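Malonyl acyl carrier protein transacylase (PDB 3IM8) probably catalyses transfer of the malonyl group from malonyl-CoA to holo acyl carrier protein, supplying the malonyl units used in fatty acid synthesis. Local coordinates at residues S127-A132 against A173-V178; L151-P156 against T200-P205; A157-P162 against K249-F254. All blocks are in the same frame, centred on the assembly; numbering follows the deposited sequence.

Interaction 1 (S127-A132 against A173-V178); sequences SGKMVA and AVDRAV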
ATOM      1  N   SER A 127      11.936 -14.275  -5.172  1.00 35.23           N
ATOM      2  CA  SER A 127      11.253 -15.323  -5.998  1.00 33.95           C
ATOM      3  C   SER A 127      10.355 -14.685  -7.104  1.00 33.10           C
ATOM      4  O   SER A 127      10.154 -13.462  -7.103  1.00 33.65           O
ATOM      5  CB  SER A 127      10.467 -16.287  -5.095  1.00 33.85           C
ATOM      6  OG  SER A 127       9.409 -15.599  -4.453  1.00 33.58           O
ATOM      7  N   GLY A 128       9.846 -15.480  -8.049  1.00 31.60           N
ATOM      8  CA  GLY A 128       9.041 -14.960  -9.183  1.00 29.68           C
ATOM      9  C   GLY A 128       9.524 -13.698  -9.936  1.00 28.22           C
ATOM     10  O   GLY A 128      10.693 -13.371  -9.920  1.00 27.87           O
ATOM     11  N   LYS A 129       8.638 -12.980 -10.615  1.00 26.06           N
ATOM     12  CA  LYS A 129       9.100 -11.843 -11.412  1.00 24.47           C
ATOM     13  C   LYS A 129       7.995 -10.768 -11.424  1.00 24.55           C
ATOM     14  O   LYS A 129       6.844 -11.093 -11.169  1.00 24.70           O
ATOM     15  CB  LYS A 129       9.515 -12.302 -12.831  1.00 23.78           C
ATOM     16  CG  LYS A 129      10.190 -11.198 -13.712  1.00 28.55           C
ATOM     17  CD  LYS A 129      11.144 -11.669 -14.841  1.00 30.98           C
ATOM     18  CE  LYS A 129      11.539 -10.415 -15.701  1.00 33.70           C
ATOM     19  NZ  LYS A 129      12.738 -10.484 -16.621  1.00 34.28           N
ATOM     20  N   MET A 130       8.373  -9.509 -11.698  1.00 24.05           N
ATOM     21  CA  MET A 130       7.511  -8.324 -11.741  1.00 24.12           C
ATOM     22  C   MET A 130       8.021  -7.373 -12.817  1.00 23.36           C
ATOM     23  O   MET A 130       9.221  -7.030 -12.840  1.00 22.98           O
ATOM     24  CB  MET A 130       7.495  -7.601 -10.363  1.00 24.51           C
ATOM     25  CG  MET A 130       6.638  -8.325  -9.304  1.00 26.53           C
ATOM     26  SD  MET A 130       6.796  -7.615  -7.667  1.00 31.11           S
ATOM     27  CE  MET A 130       6.054  -6.026  -8.107  1.00 27.62           C
ATOM     28  N   VAL A 131       7.149  -6.959 -13.732  1.00 21.74           N
ATOM     29  CA  VAL A 131       7.620  -6.075 -14.744  1.00 22.05           C
ATOM     30  C   VAL A 131       6.665  -4.937 -14.742  1.00 22.87           C
ATOM     31  O   VAL A 131       5.487  -5.175 -14.688  1.00 24.20           O
ATOM     32  CB  VAL A 131       7.673  -6.757 -16.149  1.00 21.80           C
ATOM     33  CG1 VAL A 131       8.032  -5.718 -17.194  1.00 22.21           C
ATOM     34  CG2 VAL A 131       8.747  -7.838 -16.163  1.00 20.87           C
ATOM     35  N   ALA A 132       7.153  -3.700 -14.742  1.00 23.92           N
ATOM     36  CA  ALA A 132       6.286  -2.553 -14.995  1.00 24.16           C
ATOM     37  C   ALA A 132       6.147  -2.360 -16.501  1.00 24.99           C
ATOM     38  O   ALA A 132       7.130  -2.167 -17.213  1.00 24.01           O
ATOM     39  CB  ALA A 132       6.845  -1.280 -14.357  1.00 24.69           C
ATOM     40  N   ALA A 173       6.460 -17.891 -16.904  1.00 24.70           N
ATOM     41  CA  ALA A 173       5.183 -17.309 -17.313  1.00 23.11           C
ATOM     42  C   ALA A 173       5.297 -15.803 -17.545  1.00 22.79           C
ATOM     43  O   ALA A 173       4.768 -15.278 -18.541  1.00 22.26           O
ATOM     44  CB  ALA A 173       4.069 -17.656 -16.312  1.00 21.56           C
ATOM     45  N   VAL A 174       6.004 -15.089 -16.661  1.00 23.05           N
ATOM     46  CA  VAL A 174       6.123 -13.631 -16.857  1.00 22.81           C
ATOM     47  C   VAL A 174       6.987 -13.263 -18.082  1.00 24.52           C
ATOM     48  O   VAL A 174       6.689 -12.281 -18.780  1.00 24.01           O
ATOM     49  CB  VAL A 174       6.596 -12.892 -15.576  1.00 22.37           C
ATOM     50  CG1 VAL A 174       7.070 -11.445 -15.937  1.00 21.69           C
ATOM     51  CG2 VAL A 174       5.448 -12.845 -14.501  1.00 20.70           C
ATOM     52  N   ASP A 175       8.071 -14.034 -18.303  1.00 26.01           N
ATOM     53  CA  ASP A 175       8.933 -13.907 -19.507  1.00 26.99           C
ATOM     54  C   ASP A 175       8.091 -14.098 -20.767  1.00 28.01           C
ATOM     55  O   ASP A 175       8.297 -13.379 -21.746  1.00 29.89           O
ATOM     56  CB  ASP A 175      10.103 -14.927 -19.507  1.00 26.99           C
ATOM     57  CG  ASP A 175      11.220 -14.575 -18.497  1.00 29.22           C
ATOM     58  OD1 ASP A 175      11.355 -13.380 -18.145  1.00 29.87           O
ATOM     59  OD2 ASP A 175      11.949 -15.502 -18.056  1.00 31.87           O
ATOM     60  N   ARG A 176       7.148 -15.049 -20.767  1.00 28.24           N
ATOM     61  CA  ARG A 176       6.299 -15.311 -21.952  1.00 28.11           C
ATOM     62  C   ARG A 176       5.382 -14.106 -22.172  1.00 28.00           C
ATOM     63  O   ARG A 176       5.270 -13.593 -23.313  1.00 28.55           O
ATOM     64  CB  ARG A 176       5.546 -16.680 -21.814  1.00 28.34           C
ATOM     65  CG  ARG A 176       4.576 -17.153 -22.973  1.00 31.56           C
ATOM     66  CD  ARG A 176       5.130 -17.338 -24.452  1.00 35.58           C
ATOM     67  NE  ARG A 176       3.982 -17.476 -25.412  1.00 39.11           N
ATOM     68  CZ  ARG A 176       3.948 -17.054 -26.693  1.00 37.67           C
ATOM     69  NH1 ARG A 176       4.992 -16.462 -27.250  1.00 34.15           N
ATOM     70  NH2 ARG A 176       2.853 -17.236 -27.433  1.00 39.75           N
ATOM     71  N   ALA A 177       4.766 -13.611 -21.081  1.00 27.34           N
ATOM     72  CA  ALA A 177       4.003 -12.344 -21.102  1.00 26.12           C
ATOM     73  C   ALA A 177       4.711 -11.124 -21.721  1.00 27.02           C
ATOM     74  O   ALA A 177       4.117 -10.441 -22.525  1.00 28.19           O
ATOM     75  CB  ALA A 177       3.506 -12.009 -19.701  1.00 25.27           C
ATOM     76  N   VAL A 178       5.954 -10.812 -21.340  1.00 27.92           N
ATOM     77  CA  VAL A 178       6.657  -9.643 -21.938  1.00 28.72           C
ATOM     78  C   VAL A 178       7.005  -9.860 -23.406  1.00 28.73           C
ATOM     79  O   VAL A 178       6.971  -8.928 -24.199  1.00 27.44           O
ATOM     80  CB  VAL A 178       7.955  -9.149 -21.153  1.00 29.41           C
ATOM     81  CG1 VAL A 178       7.603  -8.545 -19.783  1.00 31.79           C
ATOM     82  CG2 VAL A 178       9.012 -10.212 -21.015  1.00 30.56           C
TER
HETATM   83  O   HOH W   1      13.434 -13.643 -15.836  1.00 37.75           O

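Interaction 2 (L151-P156 against T200-P205); sequences LGVVTP and TSLLEP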
ATOM      1  N   LEU A 151       1.347 -21.157 -19.314  1.00 31.29           N
ATOM      2  CA  LEU A 151       2.690 -21.477 -18.877  1.00 31.32           C
ATOM      3  C   LEU A 151       2.924 -21.322 -17.353  1.00 31.20           C
ATOM      4  O   LEU A 151       4.027 -21.553 -16.904  1.00 31.31           O
ATOM      5  CB  LEU A 151       3.686 -20.633 -19.707  1.00 31.16           C
ATOM      6  CG  LEU A 151       3.961 -21.085 -21.153  1.00 31.28           C
ATOM      7  CD1 LEU A 151       2.745 -21.221 -22.036  1.00 33.72           C
ATOM      8  CD2 LEU A 151       4.958 -20.151 -21.802  1.00 27.43           C
ATOM      9  N   GLY A 152       1.889 -20.906 -16.585  1.00 30.83           N
ATOM     10  CA  GLY A 152       1.955 -20.612 -15.134  1.00 28.99           C
ATOM     11  C   GLY A 152       1.307 -19.275 -14.706  1.00 28.16           C
ATOM     12  O   GLY A 152       0.849 -18.488 -15.538  1.00 26.54           O
ATOM     13  N   VAL A 153       1.305 -18.991 -13.405  1.00 28.27           N
ATOM     14  CA  VAL A 153       0.796 -17.690 -12.891  1.00 27.76           C
ATOM     15  C   VAL A 153       1.477 -16.438 -13.463  1.00 27.16           C
ATOM     16  O   VAL A 153       2.655 -16.207 -13.233  1.00 27.46           O
ATOM     17  CB  VAL A 153       0.824 -17.625 -11.343  1.00 28.19           C
ATOM     18  CG1 VAL A 153       0.153 -16.313 -10.883  1.00 27.49           C
ATOM     19  CG2 VAL A 153       0.106 -18.868 -10.745  1.00 26.52           C
ATOM     20  N   VAL A 154       0.718 -15.646 -14.229  1.00 26.83           N
ATOM     21  CA  VAL A 154       1.097 -14.277 -14.603  1.00 26.00           C
ATOM     22  C   VAL A 154      -0.147 -13.376 -14.730  1.00 25.95           C
ATOM     23  O   VAL A 154      -0.987 -13.598 -15.596  1.00 26.08           O
ATOM     24  CB  VAL A 154       1.921 -14.273 -15.909  1.00 26.01           C
ATOM     25  CG1 VAL A 154       1.194 -15.109 -16.994  1.00 25.31           C
ATOM     26  CG2 VAL A 154       2.193 -12.862 -16.354  1.00 23.90           C
ATOM     27  N   THR A 155      -0.308 -12.386 -13.855  1.00 26.30           N
ATOM     28  CA  THR A 155      -1.437 -11.418 -14.029  1.00 26.88           C
ATOM     29  C   THR A 155      -1.008  -9.971 -13.722  1.00 25.65           C
ATOM     30  O   THR A 155       0.063  -9.768 -13.111  1.00 25.54           O
ATOM     31  CB  THR A 155      -2.662 -11.757 -13.149  1.00 27.23           C
ATOM     32  OG1 THR A 155      -2.260 -11.888 -11.782  1.00 29.94           O
ATOM     33  CG2 THR A 155      -3.341 -13.049 -13.621  1.00 30.71           C
ATOM     34  N   PRO A 156      -1.803  -8.967 -14.162  1.00 24.03           N
ATOM     35  CA  PRO A 156      -1.486  -7.632 -13.643  1.00 23.53           C
ATOM     36  C   PRO A 156      -1.637  -7.644 -12.117  1.00 23.11           C
ATOM     37  O   PRO A 156      -2.623  -8.165 -11.611  1.00 23.28           O
ATOM     38  CB  PRO A 156      -2.523  -6.719 -14.306  1.00 22.44           C
ATOM     39  CG  PRO A 156      -2.840  -7.423 -15.609  1.00 22.92           C
ATOM     40  CD  PRO A 156      -2.887  -8.912 -15.161  1.00 24.83           C
ATOM     41  N   THR A 200      -1.099 -11.791  -6.804  1.00 25.82           N
ATOM     42  CA  THR A 200      -1.372 -12.875  -7.768  1.00 26.06           C
ATOM     43  C   THR A 200      -1.809 -14.143  -6.967  1.00 27.20           C
ATOM     44  O   THR A 200      -1.619 -14.211  -5.737  1.00 25.34           O
ATOM     45  CB  THR A 200      -0.106 -13.199  -8.636  1.00 25.93           C
ATOM     46  OG1 THR A 200       0.851 -13.966  -7.882  1.00 26.66           O
ATOM     47  CG2 THR A 200       0.564 -11.905  -9.191  1.00 25.76           C
ATOM     48  N   SER A 201      -2.387 -15.136  -7.656  1.00 28.72           N
ATOM     49  CA  SER A 201      -2.746 -16.429  -7.000  1.00 30.01           C
ATOM     50  C   SER A 201      -1.613 -17.138  -6.272  1.00 29.26           C
ATOM     51  O   SER A 201      -1.859 -17.975  -5.393  1.00 29.79           O
ATOM     52  CB  SER A 201      -3.320 -17.400  -8.011  1.00 30.85           C
ATOM     53  OG  SER A 201      -3.723 -16.651  -9.139  1.00 36.21           O
ATOM     54  N   LEU A 202      -0.370 -16.816  -6.620  1.00 29.18           N
ATOM     55  CA  LEU A 202       0.771 -17.411  -5.893  1.00 28.46           C
ATOM     56  C   LEU A 202       0.622 -17.151  -4.417  1.00 28.34           C
ATOM     57  O   LEU A 202       1.127 -17.910  -3.588  1.00 27.14           O
ATOM     58  CB  LEU A 202       2.114 -16.910  -6.416  1.00 28.09           C
ATOM     59  CG  LEU A 202       2.296 -17.343  -7.876  1.00 28.70           C
ATOM     60  CD1 LEU A 202       3.254 -16.441  -8.627  1.00 29.11           C
ATOM     61  CD2 LEU A 202       2.682 -18.840  -7.976  1.00 30.07           C
ATOM     62  N   LEU A 203      -0.123 -16.099  -4.072  1.00 28.65           N
ATOM     63  CA  LEU A 203      -0.262 -15.746  -2.655  1.00 29.58           C
ATOM     64  C   LEU A 203      -1.451 -16.387  -1.973  1.00 30.30           C
ATOM     65  O   LEU A 203      -1.730 -16.088  -0.807  1.00 30.77           O
ATOM     66  CB  LEU A 203      -0.283 -14.215  -2.467  1.00 29.99           C
ATOM     67  CG  LEU A 203       1.188 -13.766  -2.308  1.00 32.53           C
ATOM     68  CD1 LEU A 203       2.008 -14.023  -3.597  1.00 30.26           C
ATOM     69  CD2 LEU A 203       1.286 -12.323  -1.870  1.00 36.61           C
ATOM     70  N   GLU A 204      -2.152 -17.268  -2.682  1.00 31.71           N
ATOM     71  CA  GLU A 204      -3.325 -17.974  -2.126  1.00 33.07           C
ATOM     72  C   GLU A 204      -3.025 -18.659  -0.782  1.00 33.01           C
ATOM     73  O   GLU A 204      -3.777 -18.483   0.162  1.00 32.91           O
ATOM     74  CB  GLU A 204      -3.978 -18.925  -3.169  1.00 34.01           C
ATOM     75  CG  GLU A 204      -5.526 -19.101  -3.012  1.00 36.79           C
ATOM     76  CD  GLU A 204      -5.885 -20.052  -1.866  1.00 39.92           C
ATOM     77  OE1 GLU A 204      -7.026 -20.073  -1.377  1.00 42.23           O
ATOM     78  OE2 GLU A 204      -5.004 -20.801  -1.434  1.00 42.26           O
ATOM     79  N   PRO A 205      -1.901 -19.396  -0.676  1.00 33.58           N
ATOM     80  CA  PRO A 205      -1.506 -19.898   0.659  1.00 33.63           C
ATOM     81  C   PRO A 205      -1.388 -18.798   1.745  1.00 33.65           C
ATOM     82  O   PRO A 205      -1.840 -18.985   2.905  1.00 33.43           O
ATOM     83  CB  PRO A 205      -0.122 -20.547   0.410  1.00 33.95           C
ATOM     84  CG  PRO A 205      -0.131 -20.951  -1.067  1.00 33.13           C
ATOM     85  CD  PRO A 205      -1.025 -19.907  -1.765  1.00 33.74           C
TER
HETATM   86  O   HOH W   2      -3.013 -14.334 -10.528  1.00 29.41           O

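Interaction 3 (A157-P162 against K249-F254); sequences ANYNTP and KEPVRF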
ATOM      1  N   ALA A 157      -0.653  -7.090 -11.416  1.00 22.02           N
ATOM      2  CA  ALA A 157      -0.623  -7.006  -9.957  1.00 22.79           C
ATOM      3  C   ALA A 157      -1.006  -5.590  -9.477  1.00 22.80           C
ATOM      4  O   ALA A 157      -1.710  -5.438  -8.479  1.00 22.65           O
ATOM      5  CB  ALA A 157       0.808  -7.379  -9.413  1.00 20.72           C
ATOM      6  N   ASN A 158      -0.488  -4.552 -10.154  1.00 23.45           N
ATOM      7  CA  ASN A 158      -0.707  -3.198  -9.683  1.00 22.60           C
ATOM      8  C   ASN A 158      -1.173  -2.343 -10.821  1.00 21.60           C
ATOM      9  O   ASN A 158      -0.404  -2.068 -11.718  1.00 20.99           O
ATOM     10  CB  ASN A 158       0.568  -2.594  -9.076  1.00 23.36           C
ATOM     11  CG  ASN A 158       1.035  -3.311  -7.792  1.00 24.28           C
ATOM     12  OD1 ASN A 158       1.772  -4.268  -7.851  1.00 26.61           O
ATOM     13  ND2 ASN A 158       0.615  -2.816  -6.651  1.00 23.32           N
ATOM     14  N   TYR A 159      -2.425  -1.919 -10.781  1.00 21.53           N
ATOM     15  CA  TYR A 159      -2.925  -0.904 -11.727  1.00 21.97           C
ATOM     16  C   TYR A 159      -2.644   0.482 -11.135  1.00 22.54           C
ATOM     17  O   TYR A 159      -3.485   1.049 -10.447  1.00 22.75           O
ATOM     18  CB  TYR A 159      -4.431  -1.050 -11.998  1.00 21.69           C
ATOM     19  CG  TYR A 159      -4.805  -2.345 -12.732  1.00 23.73           C
ATOM     20  CD1 TYR A 159      -5.022  -3.543 -12.025  1.00 23.29           C
ATOM     21  CD2 TYR A 159      -4.955  -2.369 -14.110  1.00 24.18           C
ATOM     22  CE1 TYR A 159      -5.368  -4.729 -12.679  1.00 22.62           C
ATOM     23  CE2 TYR A 159      -5.322  -3.581 -14.782  1.00 24.39           C
ATOM     24  CZ  TYR A 159      -5.514  -4.746 -14.040  1.00 23.05           C
ATOM     25  OH  TYR A 159      -5.874  -5.914 -14.635  1.00 23.05           O
ATOM     26  N   ASN A 160      -1.463   1.024 -11.421  1.00 22.80           N
ATOM     27  CA  ASN A 160      -1.038   2.325 -10.849  1.00 23.67           C
ATOM     28  C   ASN A 160      -1.617   3.563 -11.554  1.00 23.66           C
ATOM     29  O   ASN A 160      -2.231   4.424 -10.904  1.00 25.34           O
ATOM     30  CB  ASN A 160       0.506   2.419 -10.701  1.00 22.55           C
ATOM     31  CG  ASN A 160       1.113   1.255  -9.910  1.00 23.32           C
ATOM     32  OD1 ASN A 160       0.499   0.702  -8.993  1.00 24.89           O
ATOM     33  ND2 ASN A 160       2.363   0.915 -10.237  1.00 22.27           N
ATOM     34  N   THR A 161      -1.375   3.667 -12.857  1.00 24.44           N
ATOM     35  CA  THR A 161      -1.956   4.696 -13.735  1.00 26.54           C
ATOM     36  C   THR A 161      -2.456   4.020 -15.036  1.00 27.18           C
ATOM     37  O   THR A 161      -2.125   2.848 -15.271  1.00 26.32           O
ATOM     38  CB  THR A 161      -0.935   5.813 -14.074  1.00 27.00           C
ATOM     39  OG1 THR A 161      -0.014   5.339 -15.061  1.00 28.96           O
ATOM     40  CG2 THR A 161      -0.127   6.248 -12.783  1.00 26.96           C
ATOM     41  N   PRO A 162      -3.276   4.732 -15.862  1.00 28.10           N
ATOM     42  CA  PRO A 162      -3.661   4.120 -17.147  1.00 28.21           C
ATOM     43  C   PRO A 162      -2.439   3.777 -18.032  1.00 29.44           C
ATOM     44  O   PRO A 162      -2.533   2.920 -18.941  1.00 28.78           O
ATOM     45  CB  PRO A 162      -4.541   5.191 -17.806  1.00 28.25           C
ATOM     46  CG  PRO A 162      -5.145   5.985 -16.631  1.00 27.84           C
ATOM     47  CD  PRO A 162      -3.980   6.023 -15.623  1.00 27.83           C
ATOM     48  N   LYS A 249      -3.850 -11.548  -2.832  1.00 24.30           N
ATOM     49  CA  LYS A 249      -3.763 -12.420  -4.000  1.00 23.85           C
ATOM     50  C   LYS A 249      -4.494 -11.867  -5.225  1.00 23.31           C
ATOM     51  O   LYS A 249      -4.596 -12.561  -6.221  1.00 23.10           O
ATOM     52  CB  LYS A 249      -4.275 -13.844  -3.633  1.00 24.19           C
ATOM     53  CG  LYS A 249      -5.807 -13.881  -3.377  1.00 25.37           C
ATOM     54  CD  LYS A 249      -6.350 -15.283  -3.098  1.00 27.63           C
ATOM     55  CE  LYS A 249      -7.569 -15.145  -2.221  1.00 30.76           C
ATOM     56  NZ  LYS A 249      -8.372 -16.362  -2.304  1.00 35.03           N
ATOM     57  N   GLU A 250      -5.026 -10.639  -5.162  1.00 23.63           N
ATOM     58  CA  GLU A 250      -5.701 -10.003  -6.332  1.00 22.79           C
ATOM     59  C   GLU A 250      -5.101  -8.617  -6.694  1.00 22.53           C
ATOM     60  O   GLU A 250      -4.403  -8.013  -5.860  1.00 23.16           O
ATOM     61  CB  GLU A 250      -7.211  -9.914  -6.069  1.00 22.73           C
ATOM     62  CG  GLU A 250      -7.848 -11.280  -6.055  1.00 25.38           C
ATOM     63  CD  GLU A 250      -9.349 -11.260  -5.920  1.00 26.90           C
ATOM     64  OE1 GLU A 250     -10.013 -10.318  -6.394  1.00 27.01           O
ATOM     65  OE2 GLU A 250      -9.857 -12.225  -5.342  1.00 28.55           O
ATOM     66  N   PRO A 251      -5.344  -8.109  -7.927  1.00 22.32           N
ATOM     67  CA  PRO A 251      -4.738  -6.818  -8.342  1.00 21.82           C
ATOM     68  C   PRO A 251      -5.116  -5.649  -7.405  1.00 21.67           C
ATOM     69  O   PRO A 251      -6.229  -5.563  -6.947  1.00 20.88           O
ATOM     70  CB  PRO A 251      -5.274  -6.596  -9.758  1.00 21.07           C
ATOM     71  CG  PRO A 251      -5.722  -7.957 -10.236  1.00 21.87           C
ATOM     72  CD  PRO A 251      -6.104  -8.744  -9.035  1.00 21.50           C
ATOM     73  N   VAL A 252      -4.152  -4.792  -7.094  1.00 22.55           N
ATOM     74  CA  VAL A 252      -4.411  -3.458  -6.517  1.00 22.79           C
ATOM     75  C   VAL A 252      -4.773  -2.407  -7.597  1.00 22.65           C
ATOM     76  O   VAL A 252      -4.020  -2.106  -8.513  1.00 22.65           O
ATOM     77  CB  VAL A 252      -3.222  -2.995  -5.676  1.00 22.95           C
ATOM     78  CG1 VAL A 252      -3.435  -1.559  -5.150  1.00 23.14           C
ATOM     79  CG2 VAL A 252      -2.975  -3.952  -4.510  1.00 22.83           C
ATOM     80  N   ARG A 253      -5.963  -1.861  -7.486  1.00 23.35           N
ATOM     81  CA  ARG A 253      -6.518  -1.044  -8.559  1.00 23.64           C
ATOM     82  C   ARG A 253      -6.490   0.399  -8.081  1.00 23.73           C
ATOM     83  O   ARG A 253      -7.501   0.938  -7.581  1.00 23.69           O
ATOM     84  CB  ARG A 253      -7.928  -1.523  -8.950  1.00 23.41           C
ATOM     85  CG  ARG A 253      -7.933  -2.895  -9.560  1.00 24.70           C
ATOM     86  CD  ARG A 253      -9.362  -3.346  -9.969  1.00 26.62           C
ATOM     87  NE  ARG A 253      -9.320  -4.659 -10.633  1.00 27.72           N
ATOM     88  CZ  ARG A 253      -9.071  -4.870 -11.943  1.00 29.05           C
ATOM     89  NH1 ARG A 253      -8.849  -3.858 -12.799  1.00 27.97           N
ATOM     90  NH2 ARG A 253      -9.036  -6.118 -12.407  1.00 26.78           N
ATOM     91  N   PHE A 254      -5.302   1.007  -8.203  1.00 23.05           N
ATOM     92  CA  PHE A 254      -5.092   2.337  -7.638  1.00 22.94           C
ATOM     93  C   PHE A 254      -5.831   3.436  -8.426  1.00 22.64           C
ATOM     94  O   PHE A 254      -6.571   4.201  -7.822  1.00 22.66           O
ATOM     95  CB  PHE A 254      -3.587   2.675  -7.465  1.00 21.82           C
ATOM     96  CG  PHE A 254      -3.343   3.986  -6.730  1.00 21.64           C
ATOM     97  CD1 PHE A 254      -2.928   5.122  -7.431  1.00 20.30           C
ATOM     98  CD2 PHE A 254      -3.557   4.078  -5.341  1.00 21.48           C
ATOM     99  CE1 PHE A 254      -2.699   6.313  -6.787  1.00 19.23           C
ATOM    100  CE2 PHE A 254      -3.373   5.290  -4.653  1.00 20.96           C
ATOM    101  CZ  PHE A 254      -2.928   6.425  -5.379  1.00 21.19           C
TER

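Interaction 1 (S127-A132 against A173-V178)
Lys129 and Val131, on the first strand of a ferredoxin-like beta-alpha-beta-beta-alpha-beta unit, pack against Val174, Asp175 and Val178 on the helix 171-184 that follows its third strand. The contact illustrates how a helix settles on a sheet: the segment axes come within 8.8 Å and diverge by only 22°. Strand and helix run nearly parallel, and Val174 meets both Lys129 and Val131, while Val178, a turn on, meets Val131 again.

Apolar packing centres on the buried Val131 and Val174. Val131 CG2 meets Val174 CG1 at 4.0 Å, the side chains passing one another head to tail, while Val131 CG1 touches Val178 CG1 at 3.9 Å. Val174 CG1 also receives the aliphatic part of Lys129, whose CG lies 3.8 Å away. Met130 points to the other side of the sheet, and Val154, on strand 154-161 two places across the sheet, also packs on Val174.

The polar contacts lie on the partly exposed side, at Lys129 and Asp175. With CG of Lys129 anti to the backbone N (chi1 -173°) and the rest of its chain extended, the ammonium passes at about a right angle to the Asp175 side chain and forms a long salt bridge, NZ to OD1 3.6 Å. A water spans the same charges: it donates to Asp175 OD1 at 3.1 Å and accepts a weak bond from Lys129 NZ at 3.3 Å.

Interaction 2 (L151-P156 against T200-P205)
Val153 holds CG1 anti to its backbone N (chi1 -174°) and CG2 beside that nitrogen, a setting that spreads both methyls toward Thr200 and Leu202. Leu202, with CG turned away from its carbonyl carbon (chi1 -63°), brings its branched end back to the valine. The two side chains overlap in reverse senses, Val153 CB resting 3.8 Å from Leu202 CG, while Val153 CG2 meets Leu202 CD2 at 3.8 Å. Val153 CG1 also lies against Thr200 CB, 3.8 Å away.

Within the strand itself, the threonines meet unlike with unlike: Thr155 OG1 faces the Thr200 methyl, CG2, at 3.8 Å. Water 2 joins the segments, 2.8 Å from Thr155 OG1 and accepting from Ser201 N at 3.0 Å.

The contact thus seats the 3-10 turn 201-203, which leads into helix 204-215 and comes soon after His199, a predicted active-site residue, against Val153, just before strand 154-161, and Thr155 within it. The Thr200 hydroxyl is spent on Pro197 O and on its own turn, through a weak bond from Leu202 N at 3.3 Å. With no direct hydrogen bond between the two segments, their contact rests on apolar packing and a water-mediated link.

Interaction 3 (A157-P162 against K249-F254)
Tyr159 and Val252 meet through the main chain in the tightest part of this contact, where strand 252-253 pairs in parallel with the edge of strand 154-161. Val252 is gripped twice: its N donates to Ala157 O at 2.9 Å, and its O accepts from Tyr159 N at 2.8 Å, with the donor nearly in line with the carbonyl bond. Phe254 N continues the alternation to Tyr159 O at 2.9 Å, with a more bent N-H...O angle of 132°.

Tyr159, Val252 and Phe254 are buried, whereas Arg253, Pro251 and Asn158 are partly exposed. Asn158 runs alongside Val252, ND2 4.0 Å from CB. The Arg253 guanidinium lies flat over one face of the phenol, planes 20° apart, in an off-centre cation-pi stack with CZ 4.4 Å from the ring centroid; its NH1 sits over the ring toward the rim, 3.6 Å from Tyr159 CE1. Pro251 CB touches the ring edge at Tyr159 CE1, 3.5 Å away.

Second partners fix both polar ends: Arg253 NH1 bridges to Glu256, and Tyr159 OH bonds to Glu142. These acids probably temper the arginine's charge and polarise the phenol, while the paired backbone positions Val252 against His199, a predicted active-site residue.

How the interactions relate
Strand 154-161 links interactions 2 and 3, which use successive parts of it and lie about 14 Å apart, centre to centre. The centre of interaction 1 is about 11 Å from that of interaction 2 and about 15 Å from that of interaction 3. All three reach one mixed sheet, the ferredoxin-like part of the fold: helix 171-184 covers a face, the 200-205 turn meets the start of a strand, and strand 252-253 extends an edge. Along the chain 127-132, 151-156 and 157-162 precede their partners, which follow in the same order. Interaction 2 touches both others, through Ala177 on Val154 and Pro251 on Pro156, whereas 1 and 3 do not meet; it thus connects the helix-covered sheet to the predicted active site's surroundings.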